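Local coordinates for protein FAD-dependent pyridine nucleotide-disulphide oxidoreductase (Desulfovibrio vulgaris, PDB 3IWA) that probably catalyses FAD-dependent electron transfer from a reduced pyridine nucleotide, as other flavoprotein disulphide oxidoreductases of its family do, at residues 267-272 with 283-288; 7-12 with 115-120. One frame throughout, in Å; residues are numbered along the deposited sequence.

Contact 1 of 2, residues 267-272 with 283-288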
ATOM      1  N   GLY A 267      20.765   2.522 -35.548  1.00 44.65           N
ATOM      2  CA  GLY A 267      19.892   1.474 -36.119  1.00 44.56           C
ATOM      3  C   GLY A 267      19.059   0.716 -35.088  1.00 44.65           C
ATOM      4  O   GLY A 267      18.514  -0.356 -35.365  1.00 44.69           O
ATOM      5  N   LEU A 268      18.941   1.278 -33.901  1.00 44.20           N
ATOM      6  CA  LEU A 268      18.215   0.614 -32.852  1.00 44.18           C
ATOM      7  C   LEU A 268      16.707   0.757 -33.109  1.00 44.51           C
ATOM      8  O   LEU A 268      16.228   1.781 -33.609  1.00 43.84           O
ATOM      9  CB  LEU A 268      18.630   1.149 -31.479  1.00 43.66           C
ATOM     10  CG  LEU A 268      20.061   0.833 -31.023  1.00 42.08           C
ATOM     11  CD1 LEU A 268      20.222   1.240 -29.619  1.00 38.88           C
ATOM     12  CD2 LEU A 268      20.451  -0.637 -31.173  1.00 40.04           C
ATOM     13  N   GLU A 269      15.977  -0.296 -32.783  1.00 44.71           N
ATOM     14  CA  GLU A 269      14.520  -0.295 -32.908  1.00 45.74           C
ATOM     15  C   GLU A 269      13.905   0.715 -31.936  1.00 45.08           C
ATOM     16  O   GLU A 269      14.181   0.714 -30.726  1.00 43.97           O
ATOM     17  CB  GLU A 269      13.933  -1.727 -32.711  1.00 46.58           C
ATOM     18  CG  GLU A 269      14.040  -2.660 -33.945  1.00 50.83           C
ATOM     19  CD  GLU A 269      13.311  -2.121 -35.178  1.00 57.83           C
ATOM     20  OE1 GLU A 269      12.137  -1.679 -35.040  1.00 64.41           O
ATOM     21  OE2 GLU A 269      13.901  -2.135 -36.287  1.00 62.41           O
ATOM     22  N   LEU A 270      13.121   1.606 -32.519  1.00 44.78           N
ATOM     23  CA  LEU A 270      12.514   2.721 -31.840  1.00 44.93           C
ATOM     24  C   LEU A 270      11.028   2.641 -32.160  1.00 45.08           C
ATOM     25  O   LEU A 270      10.660   2.104 -33.196  1.00 44.28           O
ATOM     26  CB  LEU A 270      13.049   4.055 -32.359  1.00 44.95           C
ATOM     27  CG  LEU A 270      14.528   4.391 -32.246  1.00 45.69           C
ATOM     28  CD1 LEU A 270      14.741   5.889 -32.560  1.00 44.05           C
ATOM     29  CD2 LEU A 270      15.122   4.026 -30.875  1.00 46.80           C
ATOM     30  N   ASP A 271      10.190   3.148 -31.257  1.00 45.38           N
ATOM     31  CA  ASP A 271       8.751   3.238 -31.500  1.00 46.47           C
ATOM     32  C   ASP A 271       8.442   4.527 -32.275  1.00 47.71           C
ATOM     33  O   ASP A 271       9.345   5.348 -32.480  1.00 48.07           O
ATOM     34  CB  ASP A 271       7.956   3.073 -30.172  1.00 46.47           C
ATOM     35  CG  ASP A 271       7.830   4.346 -29.349  1.00 45.75           C
ATOM     36  OD1 ASP A 271       8.392   5.410 -29.693  1.00 45.92           O
ATOM     37  OD2 ASP A 271       7.142   4.267 -28.307  1.00 49.01           O
ATOM     38  N   PRO A 272       7.190   4.704 -32.749  1.00 49.54           N
ATOM     39  CA  PRO A 272       6.765   5.898 -33.525  1.00 50.25           C
ATOM     40  C   PRO A 272       7.039   7.239 -32.867  1.00 50.92           C
ATOM     41  O   PRO A 272       7.167   8.257 -33.547  1.00 51.57           O
ATOM     42  CB  PRO A 272       5.252   5.720 -33.613  1.00 50.69           C
ATOM     43  CG  PRO A 272       5.077   4.244 -33.691  1.00 50.53           C
ATOM     44  CD  PRO A 272       6.155   3.651 -32.785  1.00 49.80           C
ATOM     45  N   ARG A 283      17.242  -4.709 -22.446  1.00 37.32           N
ATOM     46  CA  ARG A 283      18.031  -4.804 -23.668  1.00 38.71           C
ATOM     47  C   ARG A 283      17.313  -4.216 -24.857  1.00 39.05           C
ATOM     48  O   ARG A 283      16.168  -4.549 -25.096  1.00 39.01           O
ATOM     49  CB  ARG A 283      18.319  -6.269 -24.034  1.00 39.55           C
ATOM     50  CG  ARG A 283      19.286  -6.987 -23.109  1.00 41.32           C
ATOM     51  CD  ARG A 283      19.777  -8.310 -23.703  1.00 44.38           C
ATOM     52  NE  ARG A 283      20.975  -8.739 -22.990  1.00 46.42           N
ATOM     53  CZ  ARG A 283      20.974  -9.498 -21.894  1.00 48.65           C
ATOM     54  NH1 ARG A 283      22.125  -9.786 -21.287  1.00 46.93           N
ATOM     55  NH2 ARG A 283      19.827  -9.951 -21.394  1.00 48.96           N
ATOM     56  N   THR A 284      18.019  -3.406 -25.643  1.00 39.55           N
ATOM     57  CA  THR A 284      17.494  -2.883 -26.913  1.00 40.03           C
ATOM     58  C   THR A 284      17.472  -3.981 -27.989  1.00 40.87           C
ATOM     59  O   THR A 284      17.680  -5.131 -27.706  1.00 41.82           O
ATOM     60  CB  THR A 284      18.359  -1.710 -27.412  1.00 39.92           C
ATOM     61  OG1 THR A 284      19.655  -2.184 -27.771  1.00 37.54           O
ATOM     62  CG2 THR A 284      18.534  -0.668 -26.338  1.00 39.40           C
ATOM     63  N   SER A 285      17.198  -3.640 -29.226  1.00 42.89           N
ATOM     64  CA  SER A 285      17.330  -4.621 -30.329  1.00 44.20           C
ATOM     65  C   SER A 285      18.762  -5.158 -30.527  1.00 44.77           C
ATOM     66  O   SER A 285      18.955  -6.183 -31.179  1.00 45.68           O
ATOM     67  CB  SER A 285      16.784  -4.044 -31.630  1.00 43.79           C
ATOM     68  OG  SER A 285      17.277  -2.751 -31.866  1.00 45.71           O
ATOM     69  N   ASP A 286      19.749  -4.485 -29.938  1.00 45.63           N
ATOM     70  CA  ASP A 286      21.134  -4.983 -29.891  1.00 46.37           C
ATOM     71  C   ASP A 286      21.404  -5.541 -28.503  1.00 46.69           C
ATOM     72  O   ASP A 286      21.399  -4.771 -27.544  1.00 46.53           O
ATOM     73  CB  ASP A 286      22.121  -3.860 -30.179  1.00 46.38           C
ATOM     74  CG  ASP A 286      23.563  -4.357 -30.345  1.00 48.06           C
ATOM     75  OD1 ASP A 286      24.068  -5.136 -29.522  1.00 51.51           O
ATOM     76  OD2 ASP A 286      24.227  -3.925 -31.296  1.00 49.65           O
ATOM     77  N   PRO A 287      21.684  -6.867 -28.399  1.00 47.19           N
ATOM     78  CA  PRO A 287      21.744  -7.518 -27.088  1.00 46.84           C
ATOM     79  C   PRO A 287      22.895  -7.063 -26.196  1.00 46.01           C
ATOM     80  O   PRO A 287      22.880  -7.347 -25.011  1.00 46.13           O
ATOM     81  CB  PRO A 287      21.844  -9.026 -27.422  1.00 47.76           C
ATOM     82  CG  PRO A 287      22.247  -9.113 -28.842  1.00 47.91           C
ATOM     83  CD  PRO A 287      21.755  -7.846 -29.506  1.00 47.29           C
ATOM     84  N   ASP A 288      23.847  -6.324 -26.744  1.00 44.84           N
ATOM     85  CA  ASP A 288      24.943  -5.753 -25.940  1.00 44.27           C
ATOM     86  C   ASP A 288      24.671  -4.303 -25.520  1.00 42.16           C
ATOM     87  O   ASP A 288      25.477  -3.670 -24.845  1.00 40.90           O
ATOM     88  CB  ASP A 288      26.276  -5.864 -26.723  1.00 45.35           C
ATOM     89  CG  ASP A 288      26.694  -7.345 -26.982  1.00 47.29           C
ATOM     90  OD1 ASP A 288      26.522  -8.188 -26.070  1.00 47.60           O
ATOM     91  OD2 ASP A 288      27.180  -7.657 -28.092  1.00 50.59           O
TER
HETATM   92  O   HOH W   1      15.582  -1.253 -29.459  1.00 41.28           O

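Contact 2 of 2, residues 7-12 with 115-120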
ATOM      1  N   VAL A   7      30.565   1.007 -21.412  1.00 42.68           N
ATOM      2  CA  VAL A   7      30.422   2.434 -21.623  1.00 41.77           C
ATOM      3  C   VAL A   7      28.964   2.841 -21.305  1.00 41.45           C
ATOM      4  O   VAL A   7      28.032   2.190 -21.712  1.00 40.13           O
ATOM      5  CB  VAL A   7      30.789   2.785 -23.068  1.00 42.01           C
ATOM      6  CG1 VAL A   7      30.369   4.227 -23.408  1.00 40.29           C
ATOM      7  CG2 VAL A   7      32.292   2.580 -23.267  1.00 40.71           C
ATOM      8  N   VAL A   8      28.805   3.923 -20.571  1.00 41.43           N
ATOM      9  CA  VAL A   8      27.504   4.420 -20.187  1.00 41.84           C
ATOM     10  C   VAL A   8      27.371   5.839 -20.724  1.00 42.05           C
ATOM     11  O   VAL A   8      28.191   6.671 -20.413  1.00 41.49           O
ATOM     12  CB  VAL A   8      27.366   4.411 -18.644  1.00 40.85           C
ATOM     13  CG1 VAL A   8      26.102   5.052 -18.237  1.00 40.69           C
ATOM     14  CG2 VAL A   8      27.424   3.007 -18.139  1.00 40.22           C
ATOM     15  N   ILE A   9      26.338   6.097 -21.524  1.00 43.09           N
ATOM     16  CA  ILE A   9      26.106   7.413 -22.090  1.00 44.05           C
ATOM     17  C   ILE A   9      24.933   8.102 -21.433  1.00 46.44           C
ATOM     18  O   ILE A   9      23.786   7.709 -21.613  1.00 46.05           O
ATOM     19  CB  ILE A   9      25.798   7.353 -23.571  1.00 43.91           C
ATOM     20  CG1 ILE A   9      27.008   6.891 -24.349  1.00 42.28           C
ATOM     21  CG2 ILE A   9      25.363   8.739 -24.099  1.00 42.39           C
ATOM     22  CD1 ILE A   9      26.662   6.529 -25.718  1.00 42.35           C
ATOM     23  N   GLY A  10      25.241   9.180 -20.734  1.00 49.48           N
ATOM     24  CA  GLY A  10      24.260  10.000 -20.050  1.00 51.83           C
ATOM     25  C   GLY A  10      24.518   9.875 -18.568  1.00 54.32           C
ATOM     26  O   GLY A  10      24.817   8.792 -18.067  1.00 55.54           O
ATOM     27  N   ALA A  11      24.443  10.985 -17.859  1.00 57.12           N
ATOM     28  CA  ALA A  11      24.436  10.942 -16.400  1.00 58.60           C
ATOM     29  C   ALA A  11      23.073  11.475 -15.963  1.00 59.72           C
ATOM     30  O   ALA A  11      22.799  12.665 -16.074  1.00 61.07           O
ATOM     31  CB  ALA A  11      25.594  11.770 -15.808  1.00 59.03           C
ATOM     32  N   VAL A  12      22.198  10.567 -15.539  1.00 60.25           N
ATOM     33  CA  VAL A  12      20.862  10.919 -15.111  1.00 59.67           C
ATOM     34  C   VAL A  12      20.841  10.508 -13.633  1.00 58.60           C
ATOM     35  O   VAL A  12      21.696  10.932 -12.820  1.00 59.63           O
ATOM     36  CB  VAL A  12      19.762  10.239 -16.029  1.00 60.22           C
ATOM     37  CG1 VAL A  12      19.573  10.995 -17.339  1.00 60.50           C
ATOM     38  CG2 VAL A  12      20.113   8.814 -16.368  1.00 61.71           C
ATOM     39  N   ASP A 115      32.381  -3.618 -24.456  1.00 47.49           N
ATOM     40  CA  ASP A 115      31.744  -4.935 -24.425  1.00 47.51           C
ATOM     41  C   ASP A 115      30.232  -4.788 -24.259  1.00 46.31           C
ATOM     42  O   ASP A 115      29.478  -5.566 -24.820  1.00 46.36           O
ATOM     43  CB  ASP A 115      32.296  -5.748 -23.258  1.00 48.26           C
ATOM     44  CG  ASP A 115      33.796  -5.997 -23.389  1.00 49.84           C
ATOM     45  OD1 ASP A 115      34.109  -6.976 -24.083  1.00 52.91           O
ATOM     46  OD2 ASP A 115      34.631  -5.228 -22.806  1.00 45.88           O
ATOM     47  N   LYS A 116      29.807  -3.806 -23.455  1.00 44.51           N
ATOM     48  CA  LYS A 116      28.405  -3.526 -23.259  1.00 43.30           C
ATOM     49  C   LYS A 116      28.240  -2.029 -23.188  1.00 41.56           C
ATOM     50  O   LYS A 116      29.089  -1.353 -22.660  1.00 40.79           O
ATOM     51  CB  LYS A 116      27.880  -4.154 -21.958  1.00 43.39           C
ATOM     52  CG  LYS A 116      27.997  -5.666 -21.834  1.00 42.66           C
ATOM     53  CD  LYS A 116      27.127  -6.419 -22.793  1.00 43.84           C
ATOM     54  CE  LYS A 116      27.513  -7.903 -22.807  1.00 45.36           C
ATOM     55  NZ  LYS A 116      26.675  -8.698 -23.776  1.00 47.14           N
ATOM     56  N   LEU A 117      27.139  -1.535 -23.724  1.00 40.03           N
ATOM     57  CA  LEU A 117      26.803  -0.106 -23.685  1.00 39.55           C
ATOM     58  C   LEU A 117      25.476   0.141 -22.947  1.00 38.34           C
ATOM     59  O   LEU A 117      24.514  -0.620 -23.078  1.00 36.83           O
ATOM     60  CB  LEU A 117      26.680   0.417 -25.115  1.00 39.08           C
ATOM     61  CG  LEU A 117      26.480   1.912 -25.395  1.00 39.35           C
ATOM     62  CD1 LEU A 117      27.611   2.812 -24.829  1.00 40.09           C
ATOM     63  CD2 LEU A 117      26.333   2.113 -26.905  1.00 36.96           C
ATOM     64  N   VAL A 118      25.423   1.214 -22.178  1.00 37.59           N
ATOM     65  CA  VAL A 118      24.166   1.639 -21.593  1.00 37.59           C
ATOM     66  C   VAL A 118      23.790   3.033 -22.105  1.00 37.35           C
ATOM     67  O   VAL A 118      24.547   3.966 -21.919  1.00 37.28           O
ATOM     68  CB  VAL A 118      24.221   1.689 -20.042  1.00 37.71           C
ATOM     69  CG1 VAL A 118      22.907   2.356 -19.452  1.00 35.55           C
ATOM     70  CG2 VAL A 118      24.475   0.320 -19.466  1.00 36.94           C
ATOM     71  N   LEU A 119      22.599   3.141 -22.695  1.00 36.53           N
ATOM     72  CA  LEU A 119      22.037   4.392 -23.135  1.00 35.95           C
ATOM     73  C   LEU A 119      21.082   4.995 -22.099  1.00 36.18           C
ATOM     74  O   LEU A 119      20.007   4.506 -21.867  1.00 35.48           O
ATOM     75  CB  LEU A 119      21.357   4.197 -24.487  1.00 35.91           C
ATOM     76  CG  LEU A 119      22.249   3.602 -25.605  1.00 35.25           C
ATOM     77  CD1 LEU A 119      21.494   3.450 -26.893  1.00 32.91           C
ATOM     78  CD2 LEU A 119      23.477   4.476 -25.827  1.00 36.31           C
ATOM     79  N   ALA A 120      21.526   6.057 -21.443  1.00 36.50           N
ATOM     80  CA  ALA A 120      20.712   6.788 -20.502  1.00 36.69           C
ATOM     81  C   ALA A 120      20.545   8.190 -21.042  1.00 36.96           C
ATOM     82  O   ALA A 120      21.041   9.135 -20.470  1.00 36.10           O
ATOM     83  CB  ALA A 120      21.393   6.820 -19.151  1.00 37.24           C
TER

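Contact 1 of 2, residues 267-272 with 283-288
S285 and E269 meet where two loops of the Rossmann-type FAD/NAD(P) oxidoreductase region run past each other: 267-272 leaves helix 261-266 through a Schellman motif at G267, and 283-288 leads into strand 289-291. The one direct hydrogen bond between the segments runs from E269 N to S285 OG, 2.9 Å long and almost perfectly straight at 177°. The serine torsion explains it: chi1 of 48° places OG between its own N and carbonyl carbon, facing the E269 amide. Around this bond the cover is thin. S285 and E269 are both exposed, and E269 adds only CB and CG, its CG lying 3.8 Å from S285 CB, before the chain bends at chi2 and takes the carboxylate away. A water completes this side, donating a hydrogen bond to E269 O (2.7 Å) and accepting one from S285 N (2.9 Å), so each residue is tied to the other twice, once directly and once through solvent.

The tight part is built on buried L268. Both of its methyls touch T284, CD1 and CD2 each lying against OG1, and CD2 alone goes on to D286 CB, at 3.8 Å. A263 of helix 261-266 and R94 touch the same leucine. The polar groups beside it are occupied within their own loop or close by. T284 OG1 accepts from D286 N in an ST turn and donates a hydrogen bond to I289 O, and D286 OD2 forms a salt bridge with R94 NE. The other carboxylate oxygen closes an Asx turn: D286 OD1 receives D288 N at 3.0 Å on its anti lone pair.

Contact 2 of 2, residues 7-12 with 115-120
V7, V8 and I9 pair with L117, V118 and L119 as neighbouring parallel strands, their axes 4.7 Å apart and inclined by 14°. Four backbone hydrogen bonds set the register: V7 N to K116 O, V118 N to V7 O, I9 N to V118 O and A120 N to I9 O. The third is the straightest, 2.8 Å between I9 N and V118 O with 173° at the hydrogen.

I9 shows how the side chains follow. Its CB stands 4.0 Å from V118 O, and CG1, placed anti to the carbonyl carbon (chi1 -67°), comes 4.2 Å from L117 CD1. The extended chain then brings CD1 against two leucine methyls, 3.8 Å from L119 CD2 and 3.9 Å from L117 CD1. That same L117 methyl is pressed on V7 CG1 at 3.4 Å, tighter than ordinary van der Waals contact.

Strand 5-9 lies between strands 30-34 and 116-119 of the parallel Rossmann-type sheet. The face bearing I9, L117 and L119 is covered by strand 87-93, whereas V118, on the other face, packs against helix 314-326.

In the fold
Contact 2 is core and contact 1 is half surface: eight of ten touching residues are buried in the former, three of six in the latter. Their chemistry differs accordingly. Between 7-12 and 115-120, regular main-chain bonds combine with aliphatic packing; between 267-272 and 283-288, a serine hydroxyl and a water link main-chain groups of the two loops, and on the buried side L268 packs against T284 and D286. The two share no segment but touch, their centres about 14 Å apart. L268 CD1 packs on L119 CD1 at 3.7 Å, and D288 O probably accepts from L117 N. Loop 283-288 thus meets strand 116-119 just before strand 289-291, the outermost strand on that side within this chain, begins.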